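Local coordinates for probable ABC transporter extracellular-binding protein YckB (Bacillus subtilis, PDB 2IEE) that probably serves as the extracellular solute-binding component of an ABC transport system, as a lipoprotein of the bacterial solute-binding protein 3 family, at residues K20-V25 with G62-F67; F103-K108 with K223-L228. All blocks are in the same frame, centred on the assembly; numbering follows the deposited sequence.

Interaction 1: K20-V25 with G62-F67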
ATOM      1  N   LYS A  20      26.634   2.401 -14.076  1.00 26.20           N
ATOM      2  CA  LYS A  20      26.871   1.355 -13.089  1.00 26.86           C
ATOM      3  C   LYS A  20      26.052   0.117 -13.424  1.00 26.89           C
ATOM      4  O   LYS A  20      26.433  -1.003 -13.080  1.00 27.91           O
ATOM      5  CB  LYS A  20      26.499   1.842 -11.691  1.00 28.16           C
ATOM      6  CG  LYS A  20      27.308   3.034 -11.206  1.00 32.00           C
ATOM      7  CD  LYS A  20      26.898   3.438  -9.796  1.00 34.56           C
ATOM      8  CE  LYS A  20      27.701   4.635  -9.312  1.00 37.49           C
ATOM      9  NZ  LYS A  20      27.314   5.050  -7.934  1.00 39.08           N
ATOM     10  N   GLY A  21      24.926   0.322 -14.097  1.00 25.36           N
ATOM     11  CA  GLY A  21      24.072  -0.798 -14.452  1.00 23.94           C
ATOM     12  C   GLY A  21      23.205  -1.246 -13.287  1.00 23.68           C
ATOM     13  O   GLY A  21      22.575  -2.300 -13.345  1.00 21.07           O
ATOM     14  N   LYS A  22      23.174  -0.447 -12.225  1.00 23.50           N
ATOM     15  CA  LYS A  22      22.372  -0.775 -11.054  1.00 27.51           C
ATOM     16  C   LYS A  22      21.716   0.454 -10.443  1.00 26.49           C
ATOM     17  O   LYS A  22      22.309   1.530 -10.392  1.00 27.84           O
ATOM     18  CB  LYS A  22      23.232  -1.466  -9.987  1.00 30.78           C
ATOM     19  CG  LYS A  22      23.754  -2.836 -10.401  1.00 36.30           C
ATOM     20  CD  LYS A  22      24.657  -3.465  -9.337  1.00 40.48           C
ATOM     21  CE  LYS A  22      23.879  -3.885  -8.094  1.00 41.37           C
ATOM     22  NZ  LYS A  22      24.721  -4.679  -7.153  1.00 42.72           N
ATOM     23  N   ILE A  23      20.479   0.287  -9.991  1.00 25.93           N
ATOM     24  CA  ILE A  23      19.740   1.370  -9.355  1.00 23.07           C
ATOM     25  C   ILE A  23      19.529   0.975  -7.900  1.00 21.66           C
ATOM     26  O   ILE A  23      19.097  -0.140  -7.614  1.00 22.91           O
ATOM     27  CB  ILE A  23      18.372   1.596 -10.032  1.00 22.77           C
ATOM     28  CG1 ILE A  23      17.620   2.723  -9.323  1.00 22.27           C
ATOM     29  CG2 ILE A  23      17.549   0.314  -9.997  1.00 22.19           C
ATOM     30  CD1 ILE A  23      16.347   3.138 -10.031  1.00 25.67           C
ATOM     31  N   VAL A  24      19.856   1.885  -6.988  1.00 18.39           N
ATOM     32  CA  VAL A  24      19.709   1.632  -5.562  1.00 17.92           C
ATOM     33  C   VAL A  24      18.326   2.096  -5.127  1.00 16.80           C
ATOM     34  O   VAL A  24      17.964   3.258  -5.325  1.00 18.74           O
ATOM     35  CB  VAL A  24      20.783   2.394  -4.759  1.00 18.00           C
ATOM     36  CG1 VAL A  24      20.718   2.007  -3.298  1.00 19.21           C
ATOM     37  CG2 VAL A  24      22.160   2.086  -5.320  1.00 20.64           C
ATOM     38  N   VAL A  25      17.549   1.195  -4.537  1.00 15.06           N
ATOM     39  CA  VAL A  25      16.195   1.543  -4.124  1.00 13.99           C
ATOM     40  C   VAL A  25      15.900   1.183  -2.677  1.00 14.51           C
ATOM     41  O   VAL A  25      16.136   0.056  -2.238  1.00 14.58           O
ATOM     42  CB  VAL A  25      15.144   0.846  -5.027  1.00 13.72           C
ATOM     43  CG1 VAL A  25      13.747   1.374  -4.710  1.00 11.41           C
ATOM     44  CG2 VAL A  25      15.480   1.071  -6.492  1.00 12.72           C
ATOM     45  N   GLY A  62      17.576  -2.420 -18.645  1.00 23.60           N
ATOM     46  CA  GLY A  62      18.888  -3.040 -18.585  1.00 21.91           C
ATOM     47  C   GLY A  62      19.607  -2.821 -17.268  1.00 22.75           C
ATOM     48  O   GLY A  62      20.836  -2.794 -17.225  1.00 22.07           O
ATOM     49  N   LEU A  63      18.851  -2.676 -16.185  1.00 22.02           N
ATOM     50  CA  LEU A  63      19.461  -2.441 -14.882  1.00 23.20           C
ATOM     51  C   LEU A  63      19.145  -3.508 -13.844  1.00 24.12           C
ATOM     52  O   LEU A  63      18.124  -4.190 -13.911  1.00 24.43           O
ATOM     53  CB  LEU A  63      19.010  -1.093 -14.316  1.00 23.94           C
ATOM     54  CG  LEU A  63      19.151   0.177 -15.154  1.00 26.30           C
ATOM     55  CD1 LEU A  63      18.461   1.322 -14.421  1.00 24.30           C
ATOM     56  CD2 LEU A  63      20.620   0.490 -15.406  1.00 26.48           C
ATOM     57  N   LYS A  64      20.043  -3.622 -12.875  1.00 24.74           N
ATOM     58  CA  LYS A  64      19.899  -4.548 -11.765  1.00 26.00           C
ATOM     59  C   LYS A  64      19.437  -3.646 -10.630  1.00 25.79           C
ATOM     60  O   LYS A  64      19.700  -2.439 -10.650  1.00 24.46           O
ATOM     61  CB  LYS A  64      21.256  -5.171 -11.433  1.00 30.84           C
ATOM     62  CG  LYS A  64      21.296  -6.046 -10.193  1.00 35.86           C
ATOM     63  CD  LYS A  64      22.702  -6.619 -10.005  1.00 40.12           C
ATOM     64  CE  LYS A  64      22.809  -7.490  -8.760  1.00 42.98           C
ATOM     65  NZ  LYS A  64      24.171  -8.096  -8.627  1.00 43.52           N
ATOM     66  N   VAL A  65      18.746  -4.210  -9.649  1.00 23.65           N
ATOM     67  CA  VAL A  65      18.274  -3.400  -8.546  1.00 22.14           C
ATOM     68  C   VAL A  65      18.960  -3.755  -7.242  1.00 22.39           C
ATOM     69  O   VAL A  65      19.137  -4.925  -6.918  1.00 21.49           O
ATOM     70  CB  VAL A  65      16.759  -3.551  -8.343  1.00 22.89           C
ATOM     71  CG1 VAL A  65      16.283  -2.582  -7.269  1.00 20.00           C
ATOM     72  CG2 VAL A  65      16.036  -3.309  -9.649  1.00 23.52           C
ATOM     73  N   GLU A  66      19.352  -2.731  -6.500  1.00 22.79           N
ATOM     74  CA  GLU A  66      19.987  -2.935  -5.214  1.00 25.17           C
ATOM     75  C   GLU A  66      19.011  -2.379  -4.182  1.00 23.92           C
ATOM     76  O   GLU A  66      18.925  -1.168  -3.983  1.00 23.14           O
ATOM     77  CB  GLU A  66      21.314  -2.184  -5.143  1.00 28.89           C
ATOM     78  CG  GLU A  66      22.239  -2.686  -4.054  1.00 34.18           C
ATOM     79  CD  GLU A  66      23.524  -1.887  -3.983  1.00 39.35           C
ATOM     80  OE1 GLU A  66      24.122  -1.634  -5.054  1.00 40.46           O
ATOM     81  OE2 GLU A  66      23.939  -1.520  -2.860  1.00 41.47           O
ATOM     82  N   PHE A  67      18.265  -3.269  -3.541  1.00 21.72           N
ATOM     83  CA  PHE A  67      17.296  -2.861  -2.541  1.00 21.36           C
ATOM     84  C   PHE A  67      17.927  -2.649  -1.172  1.00 23.63           C
ATOM     85  O   PHE A  67      18.525  -3.558  -0.601  1.00 23.88           O
ATOM     86  CB  PHE A  67      16.182  -3.903  -2.437  1.00 19.88           C
ATOM     87  CG  PHE A  67      15.194  -3.851  -3.568  1.00 15.72           C
ATOM     88  CD1 PHE A  67      14.307  -2.783  -3.687  1.00 15.91           C
ATOM     89  CD2 PHE A  67      15.151  -4.865  -4.520  1.00 17.11           C
ATOM     90  CE1 PHE A  67      13.391  -2.726  -4.737  1.00 13.76           C
ATOM     91  CE2 PHE A  67      14.236  -4.820  -5.580  1.00 13.12           C
ATOM     92  CZ  PHE A  67      13.358  -3.749  -5.685  1.00 15.39           C
TER
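Gly21 begins the pairing: its carbonyl O accepts a hydrogen bond from the backbone N of Lys64 at 2.9 Å. Here the chain has just left the helix 14-20 with positive phi, where a CB would jam against the carbonyl O of Lys20. Methyl CD2 of Leu63 lies 3.8 Å from Gly21 CA. The chain of Lys22 runs alongside that of Lys64, both heading the same way, with Lys22 CE 3.5 Å from Lys64 CD. A bend at chi3 (70°) in the otherwise extended Lys22 chain turns its ammonium toward Glu66, giving a long salt bridge of 3.7 Å from Lys22 NZ to Glu66 OE1. The two ammonium groups also come close, 3.8 Å between Lys22 NZ and Lys64 NZ, and the carboxylate probably offsets part of their repulsion; its other oxygen, OE2, pairs with Lys68. With an alanine at Lys22, Glu66 OE1 would probably lose this distant charge partner, and the aliphatic flank of Lys64 its cover. Ile23 bonds through both its backbone polar atoms, N to Lys64 O and O to Glu66 N, the latter nearly straight at 173°, while its CG2 meets CG2 of Val65. Val24 lays CG1 near Glu66 O. Val25 N carries the ladder on to Glu66 O at 2.8 Å, and the pairing continues at Lys68; Val25 CG2 touches Val65 CG1, which in turn sits 3.4 Å above one face of the Phe67 ring, offset toward the rim. In the three-stranded parallel sheet, strand 22-27 is central and 64-69 lies at an edge; helix 49-60 makes the beta-alpha-beta crossover between them, ends in a Schellman motif at Gly62, and covers the face bearing Ile23, Val65 and Phe67, while Ile23 and Leu63 also reach Ile17 of helix 14-20.

Interaction 2: F103-K108 with K223-L228; sequences FSTPYK and KMNEAL
Asn225 and Thr105 make the direct polar link: the backbone N of Thr105 donates to Asn225 OD1 at 2.9 Å. The bond is somewhat bent, 148° at the hydrogen, and the donor stands above the plane of the amide carbonyl, 46° out of it. The same oxygen also lies against Ser104, 3.2 Å from its CB. With chi1 at -73°, Asn225 CG is anti to its own carbonyl carbon, which swings the amide off the helix toward the 103-108 backbone. Two waters extend the polar grip. One accepts from Asn225 ND2 and donates to Phe103 O, both at 2.7 Å, which leaves both the oxygen and the nitrogen of the amide engaged; the other donates to the backbone O of Asn225 and hydrogen-bonds Thr105 OG1. This polar clasp ties helix 218-234 to the loop that leads from strand 101-103 into strand 108-116, which, as in other type II binding proteins of this fold, probably runs on toward the second lobe. The apolar share falls to Leu228, one helical turn beyond Met224. Leu228 CD1 lies 4.0 Å from Tyr107 CD2, at the ring edge and in its plane, and also packs 3.8 Å from Ser104 CB. Thr105 CG2 lies 3.7 Å from Asn225 ND2. Within the loop, Ser104 OG donates to Thr105 O, and it also bonds Leu211 N of strand 197-214. Tyr107 sends its hydroxyl to Glu50 of helix 49-60, whose Val53 touches Leu228 as well.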
ATOM      1  N   PHE A 103       7.958  12.014  -8.664  1.00 22.26           N
ATOM      2  CA  PHE A 103       7.278  10.727  -8.610  1.00 18.92           C
ATOM      3  C   PHE A 103       7.181  10.117  -9.999  1.00 17.51           C
ATOM      4  O   PHE A 103       7.184  10.825 -11.005  1.00 16.71           O
ATOM      5  CB  PHE A 103       5.853  10.894  -8.085  1.00 18.30           C
ATOM      6  CG  PHE A 103       5.754  11.035  -6.602  1.00 18.27           C
ATOM      7  CD1 PHE A 103       5.797   9.916  -5.781  1.00 19.24           C
ATOM      8  CD2 PHE A 103       5.553  12.284  -6.025  1.00 19.35           C
ATOM      9  CE1 PHE A 103       5.630  10.036  -4.405  1.00 20.30           C
ATOM     10  CE2 PHE A 103       5.387  12.420  -4.653  1.00 19.26           C
ATOM     11  CZ  PHE A 103       5.423  11.291  -3.840  1.00 20.68           C
ATOM     12  N   SER A 104       7.090   8.795 -10.047  1.00 14.34           N
ATOM     13  CA  SER A 104       6.913   8.108 -11.314  1.00 12.82           C
ATOM     14  C   SER A 104       5.398   8.140 -11.476  1.00 13.69           C
ATOM     15  O   SER A 104       4.695   8.623 -10.590  1.00 11.63           O
ATOM     16  CB  SER A 104       7.366   6.654 -11.208  1.00 10.23           C
ATOM     17  OG  SER A 104       6.549   5.931 -10.290  1.00 14.88           O
ATOM     18  N   THR A 105       4.891   7.653 -12.601  1.00 14.13           N
ATOM     19  CA  THR A 105       3.452   7.597 -12.772  1.00 14.08           C
ATOM     20  C   THR A 105       3.039   6.598 -11.690  1.00 13.12           C
ATOM     21  O   THR A 105       3.843   5.765 -11.275  1.00 13.41           O
ATOM     22  CB  THR A 105       3.069   7.066 -14.165  1.00 15.63           C
ATOM     23  OG1 THR A 105       3.885   5.932 -14.486  1.00 18.60           O
ATOM     24  CG2 THR A 105       3.273   8.151 -15.226  1.00 16.78           C
ATOM     25  N   PRO A 106       1.796   6.679 -11.201  1.00 12.04           N
ATOM     26  CA  PRO A 106       1.357   5.749 -10.156  1.00 12.76           C
ATOM     27  C   PRO A 106       1.185   4.313 -10.656  1.00 13.86           C
ATOM     28  O   PRO A 106       0.861   4.093 -11.820  1.00 13.26           O
ATOM     29  CB  PRO A 106       0.025   6.342  -9.691  1.00 12.44           C
ATOM     30  CG  PRO A 106       0.070   7.792 -10.165  1.00 14.50           C
ATOM     31  CD  PRO A 106       0.753   7.673 -11.497  1.00 11.51           C
ATOM     32  N   TYR A 107       1.420   3.342  -9.776  1.00 13.91           N
ATOM     33  CA  TYR A 107       1.232   1.945 -10.142  1.00 15.53           C
ATOM     34  C   TYR A 107       0.283   1.216  -9.183  1.00 16.64           C
ATOM     35  O   TYR A 107       0.158  -0.010  -9.218  1.00 19.39           O
ATOM     36  CB  TYR A 107       2.570   1.202 -10.273  1.00 13.82           C
ATOM     37  CG  TYR A 107       3.663   1.577  -9.300  1.00 16.21           C
ATOM     38  CD1 TYR A 107       3.585   1.226  -7.959  1.00 15.87           C
ATOM     39  CD2 TYR A 107       4.817   2.223  -9.744  1.00 16.61           C
ATOM     40  CE1 TYR A 107       4.629   1.499  -7.080  1.00 16.56           C
ATOM     41  CE2 TYR A 107       5.873   2.500  -8.873  1.00 14.79           C
ATOM     42  CZ  TYR A 107       5.770   2.135  -7.543  1.00 16.57           C
ATOM     43  OH  TYR A 107       6.804   2.386  -6.671  1.00 13.19           O
ATOM     44  N   LYS A 108      -0.387   1.984  -8.331  1.00 15.97           N
ATOM     45  CA  LYS A 108      -1.371   1.438  -7.402  1.00 15.60           C
ATOM     46  C   LYS A 108      -2.343   2.528  -6.972  1.00 15.33           C
ATOM     47  O   LYS A 108      -1.936   3.624  -6.594  1.00 13.98           O
ATOM     48  CB  LYS A 108      -0.714   0.815  -6.161  1.00 15.43           C
ATOM     49  CG  LYS A 108      -1.734   0.219  -5.182  1.00 16.23           C
ATOM     50  CD  LYS A 108      -1.143  -0.874  -4.285  1.00 15.15           C
ATOM     51  CE  LYS A 108      -0.278  -0.308  -3.169  1.00 15.48           C
ATOM     52  NZ  LYS A 108      -1.070   0.474  -2.184  1.00 10.27           N
ATOM     53  N   LYS A 223      12.690   7.867 -17.730  1.00 19.67           N
ATOM     54  CA  LYS A 223      13.043   6.500 -18.097  1.00 19.34           C
ATOM     55  C   LYS A 223      12.187   5.482 -17.345  1.00 18.77           C
ATOM     56  O   LYS A 223      11.699   4.513 -17.933  1.00 17.45           O
ATOM     57  CB  LYS A 223      14.531   6.259 -17.828  1.00 20.06           C
ATOM     58  CG  LYS A 223      15.442   6.887 -18.876  1.00 24.72           C
ATOM     59  CD  LYS A 223      15.310   6.132 -20.191  1.00 29.02           C
ATOM     60  CE  LYS A 223      16.195   6.707 -21.270  1.00 33.38           C
ATOM     61  NZ  LYS A 223      16.141   5.874 -22.508  1.00 35.43           N
HETATM   62  N   MSE A 224      12.008   5.701 -16.046  1.00 20.94           N
HETATM   63  CA  MSE A 224      11.190   4.808 -15.229  1.00 21.90           C
HETATM   64  C   MSE A 224       9.763   4.773 -15.766  1.00 20.54           C
HETATM   65  O   MSE A 224       9.176   3.700 -15.914  1.00 17.76           O
HETATM   66  CB  MSE A 224      11.168   5.274 -13.772  1.00 28.41           C
HETATM   67  CG  MSE A 224      12.269   4.700 -12.898  1.00 37.86           C
HETATM   68 SE   MSE A 224      12.115   2.770 -12.695  1.00 51.90          SE
HETATM   69  CE  MSE A 224      13.923   2.305 -13.140  1.00 42.06           C
ATOM     70  N   ASN A 225       9.209   5.949 -16.057  1.00 19.28           N
ATOM     71  CA  ASN A 225       7.846   6.032 -16.576  1.00 20.19           C
ATOM     72  C   ASN A 225       7.730   5.319 -17.920  1.00 20.38           C
ATOM     73  O   ASN A 225       6.698   4.720 -18.230  1.00 19.41           O
ATOM     74  CB  ASN A 225       7.411   7.493 -16.724  1.00 19.16           C
ATOM     75  CG  ASN A 225       7.127   8.158 -15.383  1.00 20.43           C
ATOM     76  OD1 ASN A 225       7.233   7.529 -14.327  1.00 16.06           O
ATOM     77  ND2 ASN A 225       6.757   9.432 -15.423  1.00 18.07           N
ATOM     78  N   GLU A 226       8.796   5.388 -18.711  1.00 19.95           N
ATOM     79  CA  GLU A 226       8.817   4.738 -20.014  1.00 21.27           C
ATOM     80  C   GLU A 226       8.660   3.228 -19.843  1.00 20.78           C
ATOM     81  O   GLU A 226       7.874   2.593 -20.546  1.00 22.07           O
ATOM     82  CB  GLU A 226      10.125   5.072 -20.748  1.00 21.08           C
ATOM     83  CG  GLU A 226      10.067   6.375 -21.550  1.00 25.57           C
ATOM     84  CD  GLU A 226      11.412   6.798 -22.138  1.00 29.20           C
ATOM     85  OE1 GLU A 226      12.109   5.946 -22.733  1.00 29.80           O
ATOM     86  OE2 GLU A 226      11.765   7.991 -22.012  1.00 30.97           O
ATOM     87  N   ALA A 227       9.396   2.659 -18.894  1.00 20.19           N
ATOM     88  CA  ALA A 227       9.323   1.224 -18.635  1.00 19.92           C
ATOM     89  C   ALA A 227       7.982   0.847 -17.991  1.00 19.77           C
ATOM     90  O   ALA A 227       7.405  -0.187 -18.314  1.00 20.76           O
ATOM     91  CB  ALA A 227      10.478   0.796 -17.742  1.00 20.11           C
ATOM     92  N   LEU A 228       7.491   1.690 -17.087  1.00 17.39           N
ATOM     93  CA  LEU A 228       6.216   1.438 -16.423  1.00 17.09           C
ATOM     94  C   LEU A 228       5.061   1.470 -17.423  1.00 17.76           C
ATOM     95  O   LEU A 228       4.121   0.680 -17.317  1.00 16.79           O
ATOM     96  CB  LEU A 228       5.977   2.471 -15.313  1.00 14.34           C
ATOM     97  CG  LEU A 228       6.750   2.268 -14.006  1.00 14.10           C
ATOM     98  CD1 LEU A 228       6.558   3.458 -13.070  1.00 12.45           C
ATOM     99  CD2 LEU A 228       6.273   0.987 -13.344  1.00 14.74           C
TER
HETATM  100  O   HOH W   1       5.877  11.031 -13.372  1.00 24.98           O
HETATM  101  O   HOH W   2       4.398   5.806 -17.037  1.00 15.08           O

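Interactions 1 and 2 lie about 16 Å apart, centre to centre, on the same side of the chain's centre, and meet where Ile23 CD1 packs 4.0 Å from CE of Met224, present as selenomethionine. Helix 49-60 is common to both: Ala58 packs on Ile23 and Val65, whereas Ala57 and Val53 meet Met224 and Leu228. The chemistry follows the place. Strands 22-25 and 64-67 join by a regular backbone ladder, apolar on the helix-covered face and largely charged on the other, where Val24 joins the lysines and Glu66. Interaction 2 is smaller and more buried, and relies on a single direct hydrogen bond, bridging waters and one leucine to join a loop to a helix.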